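3-dehydroquinate dehydratase (Clostridium difficile, PDB 4H3D) catalyses the cis-dehydration of 3-dehydroquinate to 3-dehydroshikimate, the third step of the chorismate pathway, through a covalent imine intermediate. Local coordinates at residues Q166-P179 with Y199-G213. Residues are numbered along the deposited sequence; the frame is centred on the assembly and turned at random. Where two conformers were deposited one is given.
Sequences QELGADLPKIAVMP and YADRPIITMSMSGMG. With SHL (5-hydroxy-6-methyl-4-oxo-4H-pyran-2-carboxylic acid), chain I.
Ile205 straddles two neighbours: its CG2 meets Lys174 CG at 3.8 Å and its CD1 meets Leu172 CB at 3.9 Å. Strands 172-177 and 205-208 run 5° from parallel, their axes approaching to 4.7 Å, joined by alternating backbone hydrogen bonds such as Ile175 N to Ile205 O. On the Lys174 face, Met207 CG in the modelled conformer lies against the short Ala176 CB (3.6 Å). Lys174 extends fully past Ile205, its NZ covalently bonded to the exocyclic carbon CAL of the bound comenic acid derivative (1.4 Å); Met207 also lines this pocket, so both strands shape it. Beyond the strands, Met178 sets CG anti to the backbone N (chi1 -176°), then bends, bringing CE to 3.7 Å from Met209 CE, the side chains crossing near a right angle. At the other end Gln166 CB sits over the Arg202 guanidinium, and Asp201 N donates to Gln166 OE1 (2.9 Å, 159° at the hydrogen). Arg202 grips Asp201 side-on, NE and NH1 both reaching OD1; these in-plane bonds and Ala170 O at NH2 (2.7 Å) hold the guanidinium's orientation. In this beta-alpha-beta unit of the TIM barrel, Thr206 and Ser208 face helix 182-199, Pro173 packs on helix 155-167, and strand 141-148 pairs with the other edge of 172-177.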
loop_
_atom_site.group_PDB
_atom_site.type_symbol
_atom_site.label_atom_id
_atom_site.label_comp_id
_atom_site.label_asym_id
_atom_site.label_seq_id
_atom_site.Cartn_x
_atom_site.Cartn_y
_atom_site.Cartn_z
ATOM N N GLN B 166 -17.842 19.829 1.158
ATOM C CA GLN B 166 -19.220 19.311 1.076
ATOM C C GLN B 166 -20.226 20.449 1.192
ATOM O O GLN B 166 -21.202 20.516 0.423
ATOM C CB GLN B 166 -19.505 18.278 2.165
ATOM C CG GLN B 166 -18.827 16.959 1.956
ATOM C CD GLN B 166 -19.341 15.884 2.914
ATOM O OE1 GLN B 166 -19.362 14.708 2.578
ATOM N NE2 GLN B 166 -19.771 16.299 4.107
ATOM N N GLU B 167 -19.996 21.350 2.149
ATOM C CA GLU B 167 -20.902 22.481 2.365
ATOM C C GLU B 167 -20.993 23.377 1.130
ATOM O O GLU B 167 -22.046 23.955 0.859
ATOM C CB GLU B 167 -20.477 23.305 3.594
ATOM C CG GLU B 167 -20.603 22.559 4.919
ATOM C CD GLU B 167 -19.944 23.301 6.091
ATOM O OE1 GLU B 167 -19.473 24.458 5.898
ATOM O OE2 GLU B 167 -19.886 22.718 7.202
ATOM N N LEU B 168 -19.899 23.479 0.385
ATOM C CA LEU B 168 -19.859 24.288 -0.830
ATOM C C LEU B 168 -20.463 23.566 -2.052
ATOM O O LEU B 168 -20.516 24.110 -3.140
ATOM C CB LEU B 168 -18.433 24.746 -1.116
ATOM C CG LEU B 168 -17.924 25.853 -0.192
ATOM C CD1 LEU B 168 -16.400 26.036 -0.326
ATOM C CD2 LEU B 168 -18.662 27.178 -0.445
ATOM N N GLY B 169 -20.931 22.349 -1.855
ATOM C CA GLY B 169 -21.569 21.604 -2.935
ATOM C C GLY B 169 -20.655 20.757 -3.795
ATOM O O GLY B 169 -21.056 20.336 -4.881
ATOM N N ALA B 170 -19.425 20.490 -3.349
ATOM C CA ALA B 170 -18.564 19.598 -4.142
ATOM C C ALA B 170 -19.227 18.230 -4.233
ATOM O O ALA B 170 -19.739 17.727 -3.247
ATOM C CB ALA B 170 -17.195 19.439 -3.500
ATOM N N ASP B 171 -19.237 17.640 -5.418
ATOM C CA ASP B 171 -19.685 16.278 -5.547
ATOM C C ASP B 171 -18.571 15.375 -5.003
ATOM O O ASP B 171 -18.847 14.302 -4.464
ATOM C CB ASP B 171 -19.960 15.950 -7.015
ATOM C CG ASP B 171 -21.098 16.772 -7.586
ATOM O OD1 ASP B 171 -22.264 16.427 -7.325
ATOM O OD2 ASP B 171 -20.823 17.752 -8.313
ATOM N N LEU B 172 -17.315 15.845 -5.133
ATOM C CA LEU B 172 -16.128 15.083 -4.748
ATOM C C LEU B 172 -15.044 15.967 -4.130
ATOM O O LEU B 172 -14.218 16.551 -4.850
ATOM C CB LEU B 172 -15.531 14.375 -5.987
ATOM C CG LEU B 172 -16.382 13.316 -6.694
ATOM C CD1 LEU B 172 -15.748 12.931 -8.048
ATOM C CD2 LEU B 172 -16.596 12.082 -5.809
ATOM N N PRO B 173 -15.062 16.114 -2.800
ATOM C CA PRO B 173 -13.994 16.825 -2.114
ATOM C C PRO B 173 -12.653 16.152 -2.369
ATOM O O PRO B 173 -12.569 14.917 -2.343
ATOM C CB PRO B 173 -14.357 16.674 -0.646
ATOM C CG PRO B 173 -15.803 16.468 -0.616
ATOM C CD PRO B 173 -16.139 15.723 -1.885
ATOM N N LYS B 174 -11.609 16.949 -2.602
ATOM C CA LYS B 174 -10.292 16.408 -2.863
ATOM C C LYS B 174 -9.235 17.158 -2.091
ATOM O O LYS B 174 -9.214 18.396 -2.099
ATOM C CB LYS B 174 -9.947 16.516 -4.351
ATOM C CG LYS B 174 -8.490 16.085 -4.690
ATOM C CD LYS B 174 -8.178 16.275 -6.140
ATOM C CE LYS B 174 -6.743 15.852 -6.440
ATOM N NZ LYS B 174 -6.372 16.085 -7.871
ATOM N N ILE B 175 -8.351 16.421 -1.434
ATOM C CA ILE B 175 -7.242 17.034 -0.733
ATOM C C ILE B 175 -5.963 16.278 -0.962
ATOM O O ILE B 175 -5.933 15.044 -0.964
ATOM C CB ILE B 175 -7.515 17.280 0.795
ATOM C CG1 ILE B 175 -6.506 18.294 1.342
ATOM C CG2 ILE B 175 -7.489 15.990 1.604
ATOM C CD1 ILE B 175 -6.843 18.822 2.716
ATOM N N ALA B 176 -4.912 17.035 -1.240
ATOM C CA ALA B 176 -3.573 16.484 -1.460
ATOM C C ALA B 176 -2.606 17.226 -0.525
ATOM O O ALA B 176 -2.549 18.463 -0.536
ATOM C CB ALA B 176 -3.149 16.654 -2.920
ATOM N N VAL B 177 -1.851 16.474 0.268
ATOM C CA VAL B 177 -0.945 17.053 1.261
ATOM C C VAL B 177 0.452 16.449 1.152
ATOM O O VAL B 177 0.633 15.378 0.567
ATOM C CB VAL B 177 -1.497 16.863 2.689
ATOM C CG1 VAL B 177 -2.856 17.583 2.821
ATOM C CG2 VAL B 177 -1.633 15.371 3.044
ATOM N N MET B 178 1.437 17.142 1.713
ATOM C CA MET B 178 2.824 16.707 1.621
ATOM C C MET B 178 3.308 16.188 2.981
ATOM O O MET B 178 3.309 16.933 3.966
ATOM C CB MET B 178 3.710 17.878 1.176
ATOM C CG MET B 178 5.197 17.510 0.956
ATOM S SD MET B 178 5.399 16.356 -0.442
ATOM C CE MET B 178 4.935 17.374 -1.840
ATOM N N PRO B 179 3.743 14.913 3.043
ATOM C CA PRO B 179 4.243 14.465 4.337
ATOM C C PRO B 179 5.652 14.966 4.597
ATOM O O PRO B 179 6.441 15.062 3.667
ATOM C CB PRO B 179 4.272 12.938 4.194
ATOM C CG PRO B 179 4.559 12.711 2.748
ATOM C CD PRO B 179 3.867 13.861 2.006
ATOM N N TYR B 199 -18.179 11.661 8.803
ATOM C CA TYR B 199 -18.692 12.938 8.264
ATOM C C TYR B 199 -19.132 12.995 6.812
ATOM O O TYR B 199 -19.962 13.816 6.467
ATOM C CB TYR B 199 -17.645 14.034 8.473
ATOM C CG TYR B 199 -17.273 14.231 9.905
ATOM C CD1 TYR B 199 -18.155 14.841 10.785
ATOM C CD2 TYR B 199 -16.046 13.808 10.392
ATOM C CE1 TYR B 199 -17.827 15.024 12.105
ATOM C CE2 TYR B 199 -15.708 13.988 11.721
ATOM C CZ TYR B 199 -16.607 14.602 12.571
ATOM O OH TYR B 199 -16.297 14.789 13.896
ATOM N N ALA B 200 -18.583 12.138 5.964
ATOM C CA ALA B 200 -18.879 12.190 4.547
ATOM C C ALA B 200 -20.253 11.649 4.161
ATOM O O ALA B 200 -20.689 10.595 4.645
ATOM C CB ALA B 200 -17.802 11.450 3.772
ATOM N N ASP B 201 -20.949 12.381 3.294
ATOM C CA ASP B 201 -22.196 11.865 2.739
ATOM C C ASP B 201 -22.050 11.737 1.226
ATOM O O ASP B 201 -23.030 11.653 0.513
ATOM C CB ASP B 201 -23.423 12.681 3.159
ATOM C CG ASP B 201 -23.404 14.111 2.658
ATOM O OD1 ASP B 201 -22.496 14.516 1.887
ATOM O OD2 ASP B 201 -24.332 14.844 3.058
ATOM N N ARG B 202 -20.793 11.723 0.767
ATOM C CA ARG B 202 -20.451 11.568 -0.655
ATOM C C ARG B 202 -19.005 11.045 -0.744
ATOM O O ARG B 202 -18.288 11.020 0.266
ATOM C CB ARG B 202 -20.579 12.905 -1.372
ATOM C CG ARG B 202 -19.544 13.927 -0.948
ATOM C CD ARG B 202 -20.059 15.333 -1.211
ATOM N NE ARG B 202 -21.151 15.693 -0.298
ATOM C CZ ARG B 202 -21.915 16.782 -0.417
ATOM N NH1 ARG B 202 -22.873 17.024 0.467
ATOM N NH2 ARG B 202 -21.732 17.623 -1.421
ATOM N N PRO B 203 -18.572 10.634 -1.946
ATOM C CA PRO B 203 -17.211 10.115 -2.030
ATOM C C PRO B 203 -16.196 11.238 -1.917
ATOM O O PRO B 203 -16.497 12.387 -2.273
ATOM C CB PRO B 203 -17.157 9.455 -3.417
ATOM C CG PRO B 203 -18.605 9.461 -3.925
ATOM C CD PRO B 203 -19.236 10.628 -3.254
ATOM N N ILE B 204 -15.021 10.897 -1.396
ATOM C CA ILE B 204 -13.934 11.829 -1.217
ATOM C C ILE B 204 -12.687 11.286 -1.882
ATOM O O ILE B 204 -12.577 10.070 -2.146
ATOM C CB ILE B 204 -13.644 12.117 0.274
ATOM C CG1 ILE B 204 -13.122 10.859 0.984
ATOM C CG2 ILE B 204 -14.936 12.657 0.977
ATOM C CD1 ILE B 204 -12.765 11.063 2.433
ATOM N N ILE B 205 -11.768 12.204 -2.171
ATOM C CA ILE B 205 -10.505 11.922 -2.826
ATOM C C ILE B 205 -9.389 12.495 -1.967
ATOM O O ILE B 205 -9.384 13.691 -1.670
ATOM C CB ILE B 205 -10.428 12.642 -4.198
ATOM C CG1 ILE B 205 -11.609 12.259 -5.087
ATOM C CG2 ILE B 205 -9.079 12.365 -4.888
ATOM C CD1 ILE B 205 -11.819 13.258 -6.291
ATOM N N THR B 206 -8.431 11.659 -1.572
ATOM C CA THR B 206 -7.307 12.132 -0.765
ATOM C C THR B 206 -6.031 11.483 -1.180
ATOM O O THR B 206 -6.037 10.331 -1.692
ATOM C CB THR B 206 -7.468 11.802 0.736
ATOM O OG1 THR B 206 -7.344 10.378 0.938
ATOM C CG2 THR B 206 -8.836 12.306 1.260
ATOM N N MET B 207 -4.925 12.195 -0.982
ATOM C CA MET B 207 -3.603 11.641 -1.243
ATOM C C MET B 207 -2.528 12.341 -0.443
ATOM O O MET B 207 -2.667 13.504 -0.051
ATOM C CB MET B 207 -3.231 11.710 -2.725
ATOM C CG MET B 207 -2.868 13.081 -3.211
ATOM S SD MET B 207 -2.478 13.086 -4.969
ATOM C CE MET B 207 -4.038 12.532 -5.665
ATOM N N SER B 208 -1.470 11.584 -0.190
ATOM C CA SER B 208 -0.278 12.041 0.471
ATOM C C SER B 208 0.730 11.940 -0.659
ATOM O O SER B 208 0.917 10.874 -1.244
ATOM C CB SER B 208 0.115 11.105 1.627
ATOM O OG SER B 208 1.259 11.593 2.277
ATOM N N MET B 209 1.351 13.054 -0.987
ATOM C CA MET B 209 2.273 13.136 -2.102
ATOM C C MET B 209 3.686 12.632 -1.737
ATOM O O MET B 209 3.926 12.227 -0.605
ATOM C CB MET B 209 2.317 14.586 -2.607
ATOM C CG MET B 209 0.957 15.093 -3.132
ATOM S SD MET B 209 1.008 16.800 -3.763
ATOM C CE MET B 209 1.288 17.712 -2.257
ATOM N N SER B 210 4.586 12.632 -2.740
ATOM C CA SER B 210 5.981 12.162 -2.631
ATOM C C SER B 210 6.062 10.622 -2.550
ATOM O O SER B 210 5.042 9.948 -2.393
ATOM C CB SER B 210 6.714 12.776 -1.439
ATOM O OG SER B 210 6.420 12.095 -0.232
ATOM N N GLY B 211 7.291 10.091 -2.625
ATOM C CA GLY B 211 7.545 8.627 -2.561
ATOM C C GLY B 211 7.007 8.021 -1.288
ATOM O O GLY B 211 6.415 6.953 -1.287
ATOM N N MET B 212 7.198 8.741 -0.198
ATOM C CA MET B 212 6.739 8.334 1.116
ATOM C C MET B 212 5.209 8.162 1.182
ATOM O O MET B 212 4.710 7.321 1.928
ATOM C CB MET B 212 7.201 9.411 2.122
ATOM C CG MET B 212 6.945 9.149 3.570
ATOM S SD MET B 212 7.720 10.434 4.618
ATOM C CE MET B 212 9.446 10.105 4.317
ATOM N N GLY B 213 4.467 8.943 0.388
ATOM C CA GLY B 213 3.009 8.915 0.448
ATOM C C GLY B 213 2.289 7.978 -0.509
ATOM O O GLY B 213 1.066 7.922 -0.494
HETATM O OAD SHL I . -1.344 12.558 -8.537
HETATM C CAH SHL I . -0.874 13.594 -8.003
HETATM O OAA SHL I . 0.338 13.662 -7.676
HETATM C CAK SHL I . -1.761 14.717 -7.773
HETATM O OAG SHL I . -3.137 14.583 -8.160
HETATM C CAF SHL I . -3.968 15.722 -8.128
HETATM C CAL SHL I . -5.226 15.620 -8.621
HETATM C CAJ SHL I . -3.419 16.878 -7.698
HETATM O OAC SHL I . -4.161 17.983 -7.677
HETATM C CAI SHL I . -2.121 16.941 -7.276
HETATM C CAE SHL I . -1.305 15.881 -7.306
HETATM O OAB SHL I . -1.629 18.084 -6.823
HETATM O O HOH W 1 -23.969 19.398 -1.340
#